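Local coordinates for protein motility-associated killing factor MakB (Vibrio cholerae serotype O1, PDB 6W1W) that probably acts as one component of a three-part cytotoxin whose members structurally resemble alpha-pore-forming toxins, at residues F128-E139 / L266-D277. Sequence-based numbering, arbitrary orientation.
Sequences FTKSYNQAKNAE and LSNMSEEFLKID
A chi1 of 168° turns CG of Tyr132 away from its own backbone nitrogen and carries the ring across to residues 270-274, while Lys136, bent at chi2 (-55°), curls its amine in beside Ser267, Ser270 and Glu271. Tyrosine suits this place, being greasy along its flanks and polar at its end: CD2 of Leu274 lies over one face, 3.9 Å from the Tyr132 ring centroid in a CH-pi contact, CG of Lys136 rests on the opposite face, and OH of Tyr132 donates to OE1 of Glu271 at 3.1 Å. CD1 of the ring also packs on CB of Phe273. Long and multiply donating, NZ of Lys136 serves three acceptors: OE2 of Glu271 (2.9 Å), met from above the carboxylate plane, OE1 of Glu139 (2.9 Å) on its syn lone pair, and the Ser267 carbonyl O (3.0 Å). Extended glutamate sends a two-oxygen anion across: OE1 of Glu139 takes a weak bond from OG of Ser267, and OE2, weakly bonded to Tyr29 of helix 9-35, faces OG of Ser270, modelled too close for the bond's details to be trusted. At the other end, apolar Phe128 and Ile276 suit buried positions, CD1 meeting CG2 at 3.8 Å; Phe23 of helix 9-35 and Phe128 form an edge-to-face pair. Helix 100-151 thus spans the break between helices 251-270 and 276-302. One ammonium bridging two carboxylates would offset their mutual repulsion and probably keep both ionised.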
loop_
_atom_site.group_PDB
_atom_site.type_symbol
_atom_site.label_atom_id
_atom_site.label_comp_id
_atom_site.label_asym_id
_atom_site.label_seq_id
_atom_site.Cartn_x
_atom_site.Cartn_y
_atom_site.Cartn_z
ATOM N N PHE A 128 -5.026 -8.737 -6.796
ATOM C CA PHE A 128 -5.109 -8.233 -5.429
ATOM C C PHE A 128 -6.276 -8.856 -4.673
ATOM O O PHE A 128 -6.160 -9.150 -3.477
ATOM C CB PHE A 128 -5.225 -6.710 -5.434
ATOM C CG PHE A 128 -3.942 -6.006 -5.787
ATOM C CD1 PHE A 128 -3.955 -4.711 -6.281
ATOM C CD2 PHE A 128 -2.721 -6.644 -5.627
ATOM C CE1 PHE A 128 -2.774 -4.066 -6.611
ATOM C CE2 PHE A 128 -1.533 -6.006 -5.953
ATOM C CZ PHE A 128 -1.559 -4.715 -6.447
ATOM N N THR A 129 -7.407 -9.071 -5.349
ATOM C CA THR A 129 -8.554 -9.678 -4.684
ATOM C C THR A 129 -8.234 -11.088 -4.204
ATOM O O THR A 129 -8.794 -11.548 -3.203
ATOM C CB THR A 129 -9.762 -9.693 -5.624
ATOM O OG1 THR A 129 -9.920 -8.398 -6.220
ATOM C CG2 THR A 129 -11.031 -10.034 -4.855
ATOM N N LYS A 130 -7.325 -11.781 -4.888
ATOM C CA LYS A 130 -6.934 -13.106 -4.432
ATOM C C LYS A 130 -5.968 -13.024 -3.254
ATOM O O LYS A 130 -6.131 -13.743 -2.262
ATOM C CB LYS A 130 -6.326 -13.903 -5.586
ATOM C CG LYS A 130 -6.262 -15.397 -5.323
ATOM C CD LYS A 130 -5.606 -16.136 -6.471
ATOM C CE LYS A 130 -4.204 -15.611 -6.721
ATOM N NZ LYS A 130 -3.482 -16.391 -7.763
ATOM N N SER A 131 -4.975 -12.136 -3.333
ATOM C CA SER A 131 -4.024 -11.975 -2.237
ATOM C C SER A 131 -4.661 -11.357 -0.996
ATOM O O SER A 131 -4.145 -11.545 0.113
ATOM C CB SER A 131 -2.841 -11.128 -2.695
ATOM O OG SER A 131 -3.285 -9.912 -3.265
ATOM N N TYR A 132 -5.764 -10.621 -1.150
ATOM C CA TYR A 132 -6.497 -10.160 0.025
ATOM C C TYR A 132 -7.081 -11.341 0.792
ATOM O O TYR A 132 -6.871 -11.478 2.004
ATOM C CB TYR A 132 -7.605 -9.182 -0.376
ATOM C CG TYR A 132 -8.586 -8.888 0.745
ATOM C CD1 TYR A 132 -8.241 -8.042 1.794
ATOM C CD2 TYR A 132 -9.855 -9.461 0.754
ATOM C CE1 TYR A 132 -9.130 -7.774 2.820
ATOM C CE2 TYR A 132 -10.751 -9.198 1.776
ATOM C CZ TYR A 132 -10.382 -8.356 2.805
ATOM O OH TYR A 132 -11.269 -8.092 3.821
ATOM N N ASN A 133 -7.812 -12.214 0.091
ATOM C CA ASN A 133 -8.406 -13.381 0.737
ATOM C C ASN A 133 -7.336 -14.337 1.247
ATOM O O ASN A 133 -7.526 -14.991 2.281
ATOM C CB ASN A 133 -9.341 -14.103 -0.235
ATOM C CG ASN A 133 -10.541 -13.261 -0.629
ATOM O OD1 ASN A 133 -10.782 -13.017 -1.814
ATOM N ND2 ASN A 133 -11.309 -12.822 0.362
ATOM N N GLN A 134 -6.212 -14.432 0.537
ATOM C CA GLN A 134 -5.095 -15.233 1.021
ATOM C C GLN A 134 -4.538 -14.667 2.321
ATOM O O GLN A 134 -4.314 -15.407 3.287
ATOM C CB GLN A 134 -4.015 -15.316 -0.059
ATOM C CG GLN A 134 -4.339 -16.322 -1.144
ATOM C CD GLN A 134 -4.812 -17.633 -0.552
ATOM O OE1 GLN A 134 -6.001 -17.959 -0.591
ATOM N NE2 GLN A 134 -3.882 -18.385 0.023
ATOM N N ALA A 135 -4.322 -13.346 2.367
ATOM C CA ALA A 135 -3.852 -12.707 3.593
ATOM C C ALA A 135 -4.889 -12.815 4.704
ATOM O O ALA A 135 -4.539 -13.010 5.874
ATOM C CB ALA A 135 -3.502 -11.246 3.319
ATOM N N LYS A 136 -6.174 -12.698 4.357
ATOM C CA LYS A 136 -7.226 -12.880 5.350
ATOM C C LYS A 136 -7.272 -14.313 5.873
ATOM O O LYS A 136 -7.627 -14.536 7.036
ATOM C CB LYS A 136 -8.577 -12.481 4.758
ATOM C CG LYS A 136 -8.779 -10.979 4.674
ATOM C CD LYS A 136 -8.579 -10.363 6.043
ATOM C CE LYS A 136 -8.263 -8.887 5.961
ATOM N NZ LYS A 136 -7.782 -8.376 7.274
ATOM N N ASN A 137 -6.913 -15.291 5.038
ATOM C CA ASN A 137 -6.917 -16.682 5.485
ATOM C C ASN A 137 -5.810 -16.939 6.501
ATOM O O ASN A 137 -6.068 -17.446 7.599
ATOM C CB ASN A 137 -6.772 -17.625 4.289
ATOM C CG ASN A 137 -8.109 -18.126 3.766
ATOM O OD1 ASN A 137 -9.130 -18.057 4.458
ATOM N ND2 ASN A 137 -8.106 -18.651 2.539
ATOM N N ALA A 138 -4.565 -16.604 6.148
ATOM C CA ALA A 138 -3.450 -16.868 7.053
ATOM C C ALA A 138 -3.566 -16.062 8.339
ATOM O O ALA A 138 -3.036 -16.475 9.377
ATOM C CB ALA A 138 -2.120 -16.571 6.363
ATOM N N GLU A 139 -4.248 -14.914 8.294
ATOM C CA GLU A 139 -4.476 -14.146 9.513
ATOM C C GLU A 139 -5.410 -14.888 10.461
ATOM O O GLU A 139 -5.104 -15.049 11.649
ATOM C CB GLU A 139 -5.039 -12.765 9.169
ATOM C CG GLU A 139 -3.980 -11.723 8.815
ATOM C CD GLU A 139 -4.575 -10.483 8.168
ATOM O OE1 GLU A 139 -5.770 -10.203 8.406
ATOM O OE2 GLU A 139 -3.855 -9.800 7.409
ATOM N N LEU A 266 -2.061 -6.327 11.771
ATOM C CA LEU A 266 -2.061 -6.968 10.459
ATOM C C LEU A 266 -3.464 -7.010 9.867
ATOM O O LEU A 266 -3.652 -6.728 8.678
ATOM C CB LEU A 266 -1.485 -8.378 10.562
ATOM C CG LEU A 266 0.025 -8.518 10.759
ATOM C CD1 LEU A 266 0.424 -9.983 10.890
ATOM C CD2 LEU A 266 0.775 -7.862 9.616
ATOM N N SER A 267 -4.463 -7.361 10.683
ATOM C CA SER A 267 -5.845 -7.348 10.207
ATOM C C SER A 267 -6.241 -5.968 9.697
ATOM O O SER A 267 -6.819 -5.846 8.611
ATOM C CB SER A 267 -6.794 -7.800 11.319
ATOM O OG SER A 267 -6.905 -9.213 11.361
ATOM N N ASN A 268 -5.933 -4.918 10.461
ATOM C CA ASN A 268 -6.285 -3.571 10.024
ATOM C C ASN A 268 -5.451 -3.138 8.829
ATOM O O ASN A 268 -5.952 -2.429 7.946
ATOM C CB ASN A 268 -6.121 -2.578 11.172
ATOM C CG ASN A 268 -7.116 -2.813 12.288
ATOM O OD1 ASN A 268 -6.740 -2.947 13.452
ATOM N ND2 ASN A 268 -8.398 -2.857 11.940
ATOM N N MET A 269 -4.182 -3.546 8.790
ATOM C CA MET A 269 -3.347 -3.247 7.633
ATOM C C MET A 269 -3.910 -3.889 6.371
ATOM O O MET A 269 -3.906 -3.270 5.300
ATOM C CB MET A 269 -1.918 -3.726 7.883
ATOM C CG MET A 269 -0.829 -2.877 7.248
ATOM S SD MET A 269 0.817 -3.355 7.845
ATOM C CE MET A 269 0.499 -3.649 9.589
ATOM N N SER A 270 -4.392 -5.135 6.476
ATOM C CA SER A 270 -4.909 -5.832 5.304
ATOM C C SER A 270 -6.193 -5.203 4.788
ATOM O O SER A 270 -6.463 -5.265 3.585
ATOM C CB SER A 270 -5.147 -7.308 5.619
ATOM O OG SER A 270 -3.922 -8.005 5.753
ATOM N N GLU A 271 -6.997 -4.594 5.667
ATOM C CA GLU A 271 -8.235 -3.970 5.211
ATOM C C GLU A 271 -7.995 -2.771 4.302
ATOM O O GLU A 271 -8.957 -2.250 3.729
ATOM C CB GLU A 271 -9.096 -3.556 6.406
ATOM C CG GLU A 271 -9.419 -4.684 7.379
ATOM C CD GLU A 271 -10.234 -5.816 6.761
ATOM O OE1 GLU A 271 -10.807 -5.634 5.664
ATOM O OE2 GLU A 271 -10.309 -6.896 7.388
ATOM N N GLU A 272 -6.747 -2.321 4.157
ATOM C CA GLU A 272 -6.414 -1.319 3.155
ATOM C C GLU A 272 -6.374 -1.900 1.749
ATOM O O GLU A 272 -6.389 -1.132 0.781
ATOM C CB GLU A 272 -5.073 -0.659 3.493
ATOM C CG GLU A 272 -5.039 0.010 4.870
ATOM C CD GLU A 272 -6.118 1.072 5.045
ATOM O OE1 GLU A 272 -6.221 1.969 4.180
ATOM O OE2 GLU A 272 -6.868 1.001 6.042
ATOM N N PHE A 273 -6.326 -3.230 1.619
ATOM C CA PHE A 273 -6.477 -3.858 0.310
ATOM C C PHE A 273 -7.845 -3.561 -0.291
ATOM O O PHE A 273 -7.969 -3.378 -1.507
ATOM C CB PHE A 273 -6.286 -5.374 0.416
ATOM C CG PHE A 273 -4.853 -5.821 0.501
ATOM C CD1 PHE A 273 -4.192 -5.866 1.723
ATOM C CD2 PHE A 273 -4.177 -6.237 -0.636
ATOM C CE1 PHE A 273 -2.878 -6.295 1.808
ATOM C CE2 PHE A 273 -2.860 -6.668 -0.561
ATOM C CZ PHE A 273 -2.208 -6.696 0.665
ATOM N N LEU A 274 -8.886 -3.517 0.547
ATOM C CA LEU A 274 -10.250 -3.378 0.046
ATOM C C LEU A 274 -10.479 -2.059 -0.679
ATOM O O LEU A 274 -11.424 -1.956 -1.470
ATOM C CB LEU A 274 -11.251 -3.515 1.194
ATOM C CG LEU A 274 -11.492 -4.926 1.736
ATOM C CD1 LEU A 274 -12.441 -4.883 2.920
ATOM C CD2 LEU A 274 -12.036 -5.832 0.643
ATOM N N LYS A 275 -9.645 -1.046 -0.429
ATOM C CA LYS A 275 -9.778 0.217 -1.143
ATOM C C LYS A 275 -9.338 0.095 -2.599
ATOM O O LYS A 275 -9.730 0.926 -3.425
ATOM C CB LYS A 275 -8.978 1.305 -0.420
ATOM C CG LYS A 275 -9.284 2.735 -0.861
ATOM C CD LYS A 275 -10.223 3.458 0.108
ATOM C CE LYS A 275 -11.679 3.028 -0.061
ATOM N NZ LYS A 275 -12.206 3.311 -1.429
ATOM N N ILE A 276 -8.545 -0.928 -2.932
ATOM C CA ILE A 276 -8.191 -1.176 -4.328
ATOM C C ILE A 276 -9.433 -1.519 -5.138
ATOM O O ILE A 276 -9.566 -1.115 -6.301
ATOM C CB ILE A 276 -7.122 -2.285 -4.422
ATOM C CG1 ILE A 276 -5.722 -1.675 -4.473
ATOM C CG2 ILE A 276 -7.357 -3.189 -5.631
ATOM C CD1 ILE A 276 -5.465 -0.850 -5.715
ATOM N N ASP A 277 -10.379 -2.237 -4.529
ATOM C CA ASP A 277 -11.631 -2.588 -5.191
ATOM C C ASP A 277 -12.501 -1.377 -5.512
ATOM O O ASP A 277 -13.613 -1.556 -6.022
ATOM C CB ASP A 277 -12.411 -3.584 -4.330
ATOM C CG ASP A 277 -11.725 -4.935 -4.242
ATOM O OD1 ASP A 277 -10.584 -5.057 -4.734
ATOM O OD2 ASP A 277 -12.332 -5.878 -3.689
#